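Local coordinates for protein alanine dehydrogenase/pyridine nucleotide transhydrogenase (Mycobacterium smegmatis str. MC2 155, PDB 3P2Y) that probably catalyses hydride transfer between NADH and NADP as part of a proton-pumping transhydrogenase, and belongs to the alanine dehydrogenase/transhydrogenase family, at residues A[93-96]-A[97-100]; A[66-69]-A[70-73]; A[196-199]-A[200-204]; A[283-286]-A[287-290]. All blocks are in the same frame, centred on the assembly; numbering follows the deposited sequence.

In the fold
Three of the four contacts sit where a loop turns into a helix, and one lies within a helix. Contacts 1 and 2 belong to the N-terminal family domain and are both capping boxes. In each, an acidic side chain on the helix grips a backbone N-H of the loop. Contact 4, in the C-terminal domain, has a threonine N-cap, as contact 1 does, but no acid answers it; contact 2 uses a serine. Contact 3 is mid-helix in the same domain as contact 4 and is the buried one. Contact 2 is a surface contact, while contacts 1 and 4 are partly buried. Contacts 3 and 4 have centres about 22 Å apart and do not touch.

Contact 1 (A[93-96]-A[97-100]); sequences PPTS and DEIS
Thr95 and Glu98 exchange hydrogen bonds at the start of helix 96-99. Thr95 is the N-cap. Its OG1 accepts from Glu98 N at 3.1 Å. The hydroxyl reaches that N-H because chi1 (65°) places OG1 between the backbone N and the carbonyl carbon. In return, Thr95 N donates to Glu98 OE1 at 2.9 Å, with a nearly straight N-H...O angle of 166°. OE1 is met on its anti side, with the donor 31° out of the carboxylate plane. These two reciprocal bonds make a capping box. The Glu98 chain is extended beyond CG and crosses the Thr95 side chain at a slant, with CG 3.1 Å from Thr95 OG1.

Backbone bonds start the helix. Ile99 N donates to Thr95 O at 2.9 Å, and Ser100 N donates to Ser96 O.

Water 1 lies between Pro93 O and Glu98 OE1, and is 2.6 Å from that OE1. The other carboxylate oxygen, OE2, bonds to Ser31 OG. In one of its two conformers Ser96 OG bonds to Arg123.

The apolar contact is small. Pro94 CG packs on Ile99 CG1 at 3.7 Å. Beyond the pair, Pro94 touches Leu112, and Ile99 meets Leu120 and Leu124 of helix 118-126.

Glu98 is buried, yet both of its carboxylate oxygens have polar partners. The negative charge near the first turn would probably be favoured by the helix dipole. The box thus satisfies the N-H groups of Thr95 and Glu98 where the loop with Pro93 and Pro94 passes into the helix.

Contact 2 (A[66-69]-A[70-73]); sequences LFSD and ADYE
Asp71 turns its carboxylate back over the residue that caps its own helix, Ser68. Asp71 CG lies beside its own backbone N, on the far side from the carbonyl carbon. This brings OD2 to Ser68 N, which donates to it at 2.8 Å and 167°. The donor stands above the carboxylate, 45° out of its plane. Ser68 OG points the other way along the chain and accepts from Asp71 N at 3.1 Å.

The Phe67 ring stands almost perpendicular to the same carboxylate, the two planes being 86° apart. Asp71 OD2 lies at the edge of the ring, near its plane, and 4.0 Å from CD1.

The reciprocal bonds of Ser68 and Asp71 form a capping box at the N-terminus of helix 69-74, with Ser68 as N-cap. The backbone bond from Tyr72 N to Ser68 O is weak; the next, from Glu73 N to Asp69 O, is sound.

Tyr72 crosses Phe67 at a slant. Its CE2 comes to 4.0 Å from Phe67 CB. Its OH lies 3.9 Å from Phe67 CD2 and is hydrogen-bonded to Leu40 O. Both aromatic side chains rest on Pro42 at helix 42-50, and Tyr72 also reaches Ile79 of strand 78-79.

Asp71 OD1 forms a salt bridge with Arg74, while OD2 takes the N-H of Ser68, and the Asp69 carboxylate bonds to Ser59 OG and Ala60 N.

Contact 3 (A[196-199]-A[200-204]); sequences GLQA and LATAK
Gln198 folds its side chain across that of Thr202, one helical turn on. Its CG is anti to the backbone N (chi1 -171°), and the chain then bends at chi2 (60°). The bend brings OE1 to 3.3 Å from Thr202 OG1, and to 3.8 Å from the methyl CB of Ala201. The two side chains meet at a slant. Water 2 links their ends: it donates to Gln198 OE1 at 2.7 Å and is also 2.7 Å from Thr202 OG1. The amide nitrogen, NE2, is held separately by Asn154 OD1.

Thr202 OG1 also lies 3.0 Å from Gln198 O. The backbone bond is clear: Thr202 N donates to Gln198 O at 2.8 Å. Leu200 N, Ala201 N and Ala203 N make the matching bonds to Gly196 O, Leu197 O and Ala199 O. This is regular alpha-helical bonding.

Leu200 CG lies beyond the Gly196 carbonyl, 3.4 Å from its O. The Ala203 methyl is 3.3 Å from Ala199 O.

Gly196 is consistent with the last glycine of a Rossmann-type GxGxxG pattern, as in dinucleotide-binding domains. Helix 194-206 is the crossover of the beta-alpha-beta unit between strands 186-190 and 209-213. Leu200 and Ala203 pack on both strands. Ala199 and Thr202 meet Val161 of helix 148-167, while Gln198 touches Leu175 of the second subunit.

Contact 4 (A[283-286]-A[287-290]); sequences LVTA and AAAT
The backbone runs extended through Val284 and Thr285, then takes helical angles from Ala286 onward, and Ala289 N closes the first turn on Thr285 O at 3.1 Å. Thr285 and Ala288 make the main side-chain contact. Thr285 OG1 accepts from Ala288 N at 3.0 Å with an angle of 157°. With chi1 near 60°, the hydroxyl folds in over its own backbone, facing the first turn of the helix. The Ala288 methyl lies 3.4 Å from the same oxygen.

Thr285 is therefore the N-cap of helix 286-290, in the loop that follows strand 268-271 of the C-terminal domain. Ala288 has no carboxylate to return the bond, so this cap is not a capping box. Glu260 of helix 249-263 adds a second hydrogen bond to Thr285 OG1, and Glu310 accepts from Ala286 N. Two acidic groups near this helix start would probably suit its positive dipole end.

At the far end of the turn, Ala286 O takes two donors from Thr290. The hydroxyl OG1 donates at 2.7 Å from above the carbonyl plane, and the backbone N donates at 3.0 Å.

Val284 CG1 touches the methyls of Ala288 and Ala289, each CB 4.1 Å from it. Ile263 packs against Val284 and Ala288.

Contact 1 (A[93-96]-A[97-100])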
loop_
_atom_site.group_PDB
_atom_site.type_symbol
_atom_site.label_atom_id
_atom_site.label_comp_id
_atom_site.label_asym_id
_atom_site.label_seq_id
_atom_site.Cartn_x
_atom_site.Cartn_y
_atom_site.Cartn_z
ATOM N N PRO A 93 -1.844 -26.924 3.627
ATOM C CA PRO A 93 -2.042 -28.389 3.610
ATOM C C PRO A 93 -0.941 -29.060 2.793
ATOM O O PRO A 93 -0.527 -28.505 1.757
ATOM C CB PRO A 93 -3.394 -28.547 2.909
ATOM C CG PRO A 93 -4.179 -27.293 3.346
ATOM C CD PRO A 93 -3.096 -26.176 3.354
ATOM N N PRO A 94 -0.499 -30.256 3.214
ATOM C CA PRO A 94 0.523 -30.969 2.488
ATOM C C PRO A 94 -0.016 -31.530 1.174
ATOM O O PRO A 94 -1.204 -31.883 1.079
ATOM C CB PRO A 94 0.891 -32.129 3.431
ATOM C CG PRO A 94 -0.393 -32.416 4.174
ATOM C CD PRO A 94 -0.988 -31.017 4.389
ATOM N N THR A 95 0.855 -31.585 0.164
ATOM C CA THR A 95 0.526 -32.250 -1.102
ATOM C C THR A 95 0.675 -33.764 -0.916
ATOM O O THR A 95 1.242 -34.239 0.083
ATOM C CB THR A 95 1.490 -31.842 -2.213
ATOM O OG1 THR A 95 2.794 -32.313 -1.877
ATOM C CG2 THR A 95 1.546 -30.307 -2.406
ATOM N N SER A 96 0.189 -34.517 -1.899
ATOM C CA SER A 96 0.310 -35.979 -1.890
ATOM C C SER A 96 1.772 -36.412 -1.748
ATOM O O SER A 96 2.098 -37.319 -0.955
ATOM C CB SER A 96 -0.299 -36.557 -3.186
ATOM O OG SER A 96 -0.234 -37.956 -3.177
ATOM N N ASP A 97 2.654 -35.771 -2.516
ATOM C CA ASP A 97 4.081 -36.100 -2.498
ATOM C C ASP A 97 4.711 -35.761 -1.142
ATOM O O ASP A 97 5.602 -36.466 -0.662
ATOM C CB ASP A 97 4.830 -35.399 -3.652
ATOM C CG ASP A 97 4.498 -35.988 -5.046
ATOM O OD1 ASP A 97 3.936 -37.102 -5.133
ATOM O OD2 ASP A 97 4.800 -35.312 -6.060
ATOM N N GLU A 98 4.258 -34.665 -0.524
ATOM C CA GLU A 98 4.725 -34.336 0.809
ATOM C C GLU A 98 4.253 -35.369 1.830
ATOM O O GLU A 98 5.025 -35.792 2.690
ATOM C CB GLU A 98 4.254 -32.923 1.211
ATOM C CG GLU A 98 4.938 -31.880 0.328
ATOM C CD GLU A 98 4.455 -30.448 0.501
ATOM O OE1 GLU A 98 3.291 -30.216 0.886
ATOM O OE2 GLU A 98 5.273 -29.541 0.203
ATOM N N ILE A 99 2.994 -35.774 1.744
ATOM C CA ILE A 99 2.476 -36.783 2.692
ATOM C C ILE A 99 3.271 -38.091 2.610
ATOM O O ILE A 99 3.528 -38.736 3.639
ATOM C CB ILE A 99 0.989 -37.062 2.490
ATOM C CG1 ILE A 99 0.181 -35.794 2.791
ATOM C CG2 ILE A 99 0.524 -38.222 3.430
ATOM C CD1 ILE A 99 -1.320 -35.883 2.354
ATOM N N SER A 100 3.657 -38.446 1.387
ATOM C CA SER A 100 4.439 -39.656 1.123
ATOM C C SER A 100 5.788 -39.676 1.844
ATOM O O SER A 100 6.407 -40.757 2.000
ATOM C CB SER A 100 4.647 -39.850 -0.387
ATOM O OG SER A 100 5.729 -39.084 -0.894
HETATM O O HOH W 1 2.164 -27.835 1.150
#

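Contact 2 (A[66-69]-A[70-73])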
loop_
_atom_site.group_PDB
_atom_site.type_symbol
_atom_site.label_atom_id
_atom_site.label_comp_id
_atom_site.label_asym_id
_atom_site.label_seq_id
_atom_site.Cartn_x
_atom_site.Cartn_y
_atom_site.Cartn_z
ATOM N N LEU A 66 12.372 -13.504 3.988
ATOM C CA LEU A 66 13.700 -12.861 3.959
ATOM C C LEU A 66 14.672 -13.280 5.072
ATOM O O LEU A 66 15.637 -12.545 5.365
ATOM C CB LEU A 66 13.582 -11.325 3.823
ATOM C CG LEU A 66 12.679 -10.879 2.661
ATOM C CD1 LEU A 66 12.589 -9.335 2.512
ATOM C CD2 LEU A 66 13.135 -11.513 1.364
ATOM N N PHE A 67 14.446 -14.460 5.662
ATOM C CA PHE A 67 15.376 -15.073 6.625
ATOM C C PHE A 67 16.392 -15.891 5.841
ATOM O O PHE A 67 16.099 -16.303 4.705
ATOM C CB PHE A 67 14.641 -16.008 7.568
ATOM C CG PHE A 67 13.671 -15.297 8.471
ATOM C CD1 PHE A 67 14.109 -14.229 9.239
ATOM C CD2 PHE A 67 12.328 -15.677 8.519
ATOM C CE1 PHE A 67 13.221 -13.545 10.076
ATOM C CE2 PHE A 67 11.444 -15.002 9.368
ATOM C CZ PHE A 67 11.898 -13.952 10.128
ATOM N N SER A 68 17.562 -16.146 6.426
ATOM C CA SER A 68 18.527 -17.044 5.762
ATOM C C SER A 68 18.660 -18.355 6.518
ATOM O O SER A 68 18.226 -18.479 7.678
ATOM C CB SER A 68 19.904 -16.371 5.671
ATOM O OG SER A 68 20.348 -16.161 6.996
ATOM N N ASP A 69 19.306 -19.343 5.890
ATOM C CA ASP A 69 19.595 -20.600 6.577
ATOM C C ASP A 69 20.451 -20.276 7.808
ATOM O O ASP A 69 20.278 -20.888 8.869
ATOM C CB ASP A 69 20.398 -21.544 5.668
ATOM C CG ASP A 69 19.544 -22.239 4.613
ATOM O OD1 ASP A 69 18.333 -21.957 4.496
ATOM O OD2 ASP A 69 20.129 -23.048 3.857
ATOM N N ALA A 70 21.378 -19.310 7.664
ATOM C CA ALA A 70 22.244 -18.939 8.806
ATOM C C ALA A 70 21.430 -18.411 9.989
ATOM O O ALA A 70 21.791 -18.664 11.129
ATOM C CB ALA A 70 23.328 -17.925 8.396
ATOM N N ASP A 71 20.327 -17.706 9.724
ATOM C CA ASP A 71 19.468 -17.214 10.819
ATOM C C ASP A 71 18.933 -18.384 11.628
ATOM O O ASP A 71 18.946 -18.377 12.869
ATOM C CB ASP A 71 18.295 -16.395 10.286
ATOM C CG ASP A 71 18.716 -15.080 9.711
ATOM O OD1 ASP A 71 19.732 -14.496 10.190
ATOM O OD2 ASP A 71 18.028 -14.618 8.776
ATOM N N TYR A 72 18.476 -19.413 10.919
ATOM C CA TYR A 72 18.018 -20.640 11.586
ATOM C C TYR A 72 19.110 -21.397 12.335
ATOM O O TYR A 72 18.883 -21.850 13.448
ATOM C CB TYR A 72 17.262 -21.555 10.615
ATOM C CG TYR A 72 15.876 -21.000 10.287
ATOM C CD1 TYR A 72 14.815 -21.124 11.202
ATOM C CD2 TYR A 72 15.631 -20.384 9.064
ATOM C CE1 TYR A 72 13.524 -20.623 10.877
ATOM C CE2 TYR A 72 14.359 -19.873 8.740
ATOM C CZ TYR A 72 13.319 -20.012 9.645
ATOM O OH TYR A 72 12.078 -19.517 9.309
ATOM N N GLU A 73 20.291 -21.523 11.743
ATOM C CA GLU A 73 21.408 -22.192 12.414
ATOM C C GLU A 73 21.807 -21.422 13.689
ATOM O O GLU A 73 22.091 -22.050 14.728
ATOM C CB GLU A 73 22.606 -22.325 11.477
ATOM C CG GLU A 73 22.377 -23.347 10.364
ATOM C CD GLU A 73 23.493 -23.363 9.342
ATOM O OE1 GLU A 73 24.077 -22.294 9.048
ATOM O OE2 GLU A 73 23.748 -24.442 8.800
#

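Contact 3 (A[196-199]-A[200-204])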
loop_
_atom_site.group_PDB
_atom_site.type_symbol
_atom_site.label_atom_id
_atom_site.label_comp_id
_atom_site.label_asym_id
_atom_site.label_seq_id
_atom_site.Cartn_x
_atom_site.Cartn_y
_atom_site.Cartn_z
ATOM N N GLY A 196 -12.000 -7.912 9.656
ATOM C CA GLY A 196 -12.809 -6.691 9.455
ATOM C C GLY A 196 -12.526 -5.667 10.549
ATOM O O GLY A 196 -12.499 -4.460 10.306
ATOM N N LEU A 197 -12.329 -6.138 11.777
ATOM C CA LEU A 197 -12.053 -5.215 12.865
ATOM C C LEU A 197 -10.690 -4.548 12.685
ATOM O O LEU A 197 -10.533 -3.352 12.945
ATOM C CB LEU A 197 -12.090 -5.944 14.206
ATOM C CG LEU A 197 -12.234 -5.048 15.439
ATOM C CD1 LEU A 197 -13.575 -4.244 15.387
ATOM C CD2 LEU A 197 -12.166 -5.910 16.715
ATOM N N GLN A 198 -9.686 -5.335 12.290
ATOM C CA GLN A 198 -8.381 -4.764 12.023
ATOM C C GLN A 198 -8.451 -3.812 10.832
ATOM O O GLN A 198 -7.815 -2.762 10.856
ATOM C CB GLN A 198 -7.332 -5.867 11.766
ATOM C CG GLN A 198 -5.873 -5.274 11.707
ATOM C CD GLN A 198 -5.496 -4.589 13.018
ATOM O OE1 GLN A 198 -5.396 -3.355 13.076
ATOM N NE2 GLN A 198 -5.343 -5.368 14.073
ATOM N N ALA A 199 -9.226 -4.150 9.809
ATOM C CA ALA A 199 -9.432 -3.197 8.670
ATOM C C ALA A 199 -10.038 -1.856 9.157
ATOM O O ALA A 199 -9.574 -0.778 8.783
ATOM C CB ALA A 199 -10.334 -3.823 7.572
ATOM N N LEU A 200 -11.053 -1.925 10.012
ATOM C CA LEU A 200 -11.604 -0.668 10.570
ATOM C C LEU A 200 -10.558 0.141 11.327
ATOM O O LEU A 200 -10.486 1.376 11.160
ATOM C CB LEU A 200 -12.796 -0.954 11.496
ATOM C CG LEU A 200 -14.053 -1.430 10.762
ATOM C CD1 LEU A 200 -15.025 -1.993 11.831
ATOM C CD2 LEU A 200 -14.738 -0.302 9.942
ATOM N N ALA A 201 -9.758 -0.535 12.167
ATOM C CA ALA A 201 -8.758 0.152 12.975
ATOM C C ALA A 201 -7.723 0.781 12.057
ATOM O O ALA A 201 -7.335 1.948 12.256
ATOM C CB ALA A 201 -8.068 -0.816 13.986
ATOM N N THR A 202 -7.268 0.013 11.071
ATOM C CA THR A 202 -6.194 0.507 10.175
ATOM C C THR A 202 -6.676 1.674 9.304
ATOM O O THR A 202 -5.942 2.648 9.127
ATOM C CB THR A 202 -5.624 -0.638 9.325
ATOM O OG1 THR A 202 -5.078 -1.615 10.238
ATOM C CG2 THR A 202 -4.468 -0.152 8.410
ATOM N N ALA A 203 -7.892 1.567 8.776
ATOM C CA ALA A 203 -8.472 2.656 7.967
ATOM C C ALA A 203 -8.578 3.935 8.801
ATOM O O ALA A 203 -8.266 5.040 8.311
ATOM C CB ALA A 203 -9.819 2.259 7.424
ATOM N N LYS A 204 -9.022 3.785 10.052
ATOM C CA LYS A 204 -9.115 4.927 10.974
ATOM C C LYS A 204 -7.748 5.595 11.224
ATOM O O LYS A 204 -7.647 6.844 11.181
ATOM C CB LYS A 204 -9.754 4.517 12.316
ATOM C CG LYS A 204 -10.033 5.712 13.262
ATOM C CD LYS A 204 -11.033 6.671 12.570
ATOM C CE LYS A 204 -11.833 7.587 13.498
ATOM N NZ LYS A 204 -12.665 8.405 12.555
HETATM O O HOH W 2 -4.003 -1.035 12.602
#

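Contact 4 (A[283-286]-A[287-290])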
loop_
_atom_site.group_PDB
_atom_site.type_symbol
_atom_site.label_atom_id
_atom_site.label_comp_id
_atom_site.label_asym_id
_atom_site.label_seq_id
_atom_site.Cartn_x
_atom_site.Cartn_y
_atom_site.Cartn_z
ATOM N N LEU A 283 -22.497 -9.834 -0.740
ATOM C CA LEU A 283 -22.786 -8.606 0.002
ATOM C C LEU A 283 -22.781 -7.352 -0.862
ATOM O O LEU A 283 -23.368 -6.329 -0.472
ATOM C CB LEU A 283 -21.772 -8.426 1.140
ATOM C CG LEU A 283 -21.633 -9.544 2.184
ATOM C CD1 LEU A 283 -20.368 -9.311 3.017
ATOM C CD2 LEU A 283 -22.852 -9.589 3.077
ATOM N N VAL A 284 -22.075 -7.408 -1.989
ATOM C CA VAL A 284 -21.941 -6.255 -2.875
ATOM C C VAL A 284 -22.429 -6.706 -4.247
ATOM O O VAL A 284 -21.722 -7.414 -4.975
ATOM C CB VAL A 284 -20.479 -5.750 -2.951
ATOM C CG1 VAL A 284 -20.331 -4.582 -3.955
ATOM C CG2 VAL A 284 -19.967 -5.321 -1.538
ATOM N N THR A 285 -23.640 -6.289 -4.592
ATOM C CA THR A 285 -24.210 -6.613 -5.908
ATOM C C THR A 285 -23.485 -5.828 -6.986
ATOM O O THR A 285 -22.808 -4.826 -6.707
ATOM C CB THR A 285 -25.701 -6.204 -5.972
ATOM O OG1 THR A 285 -25.805 -4.792 -5.747
ATOM C CG2 THR A 285 -26.531 -6.963 -4.936
ATOM N N ALA A 286 -23.667 -6.254 -8.238
ATOM C CA ALA A 286 -23.174 -5.481 -9.370
ATOM C C ALA A 286 -23.640 -4.016 -9.322
ATOM O O ALA A 286 -22.839 -3.114 -9.573
ATOM C CB ALA A 286 -23.596 -6.139 -10.684
ATOM N N ALA A 287 -24.923 -3.788 -9.011
ATOM C CA ALA A 287 -25.486 -2.430 -8.937
ATOM C C ALA A 287 -24.834 -1.570 -7.848
ATOM O O ALA A 287 -24.603 -0.369 -8.047
ATOM C CB ALA A 287 -26.982 -2.487 -8.710
ATOM N N ALA A 288 -24.577 -2.180 -6.693
ATOM C CA ALA A 288 -23.923 -1.478 -5.575
ATOM C C ALA A 288 -22.547 -0.982 -6.002
ATOM O O ALA A 288 -22.238 0.198 -5.833
ATOM C CB ALA A 288 -23.797 -2.393 -4.353
ATOM N N ALA A 289 -21.749 -1.878 -6.595
ATOM C CA ALA A 289 -20.391 -1.534 -7.028
ATOM C C ALA A 289 -20.431 -0.458 -8.102
ATOM O O ALA A 289 -19.683 0.509 -8.042
ATOM C CB ALA A 289 -19.644 -2.765 -7.542
ATOM N N THR A 290 -21.332 -0.628 -9.067
ATOM C CA THR A 290 -21.485 0.292 -10.193
ATOM C C THR A 290 -21.919 1.687 -9.759
ATOM O O THR A 290 -21.571 2.689 -10.412
ATOM C CB THR A 290 -22.529 -0.295 -11.201
ATOM O OG1 THR A 290 -22.049 -1.558 -11.647
ATOM C CG2 THR A 290 -22.736 0.600 -12.394
#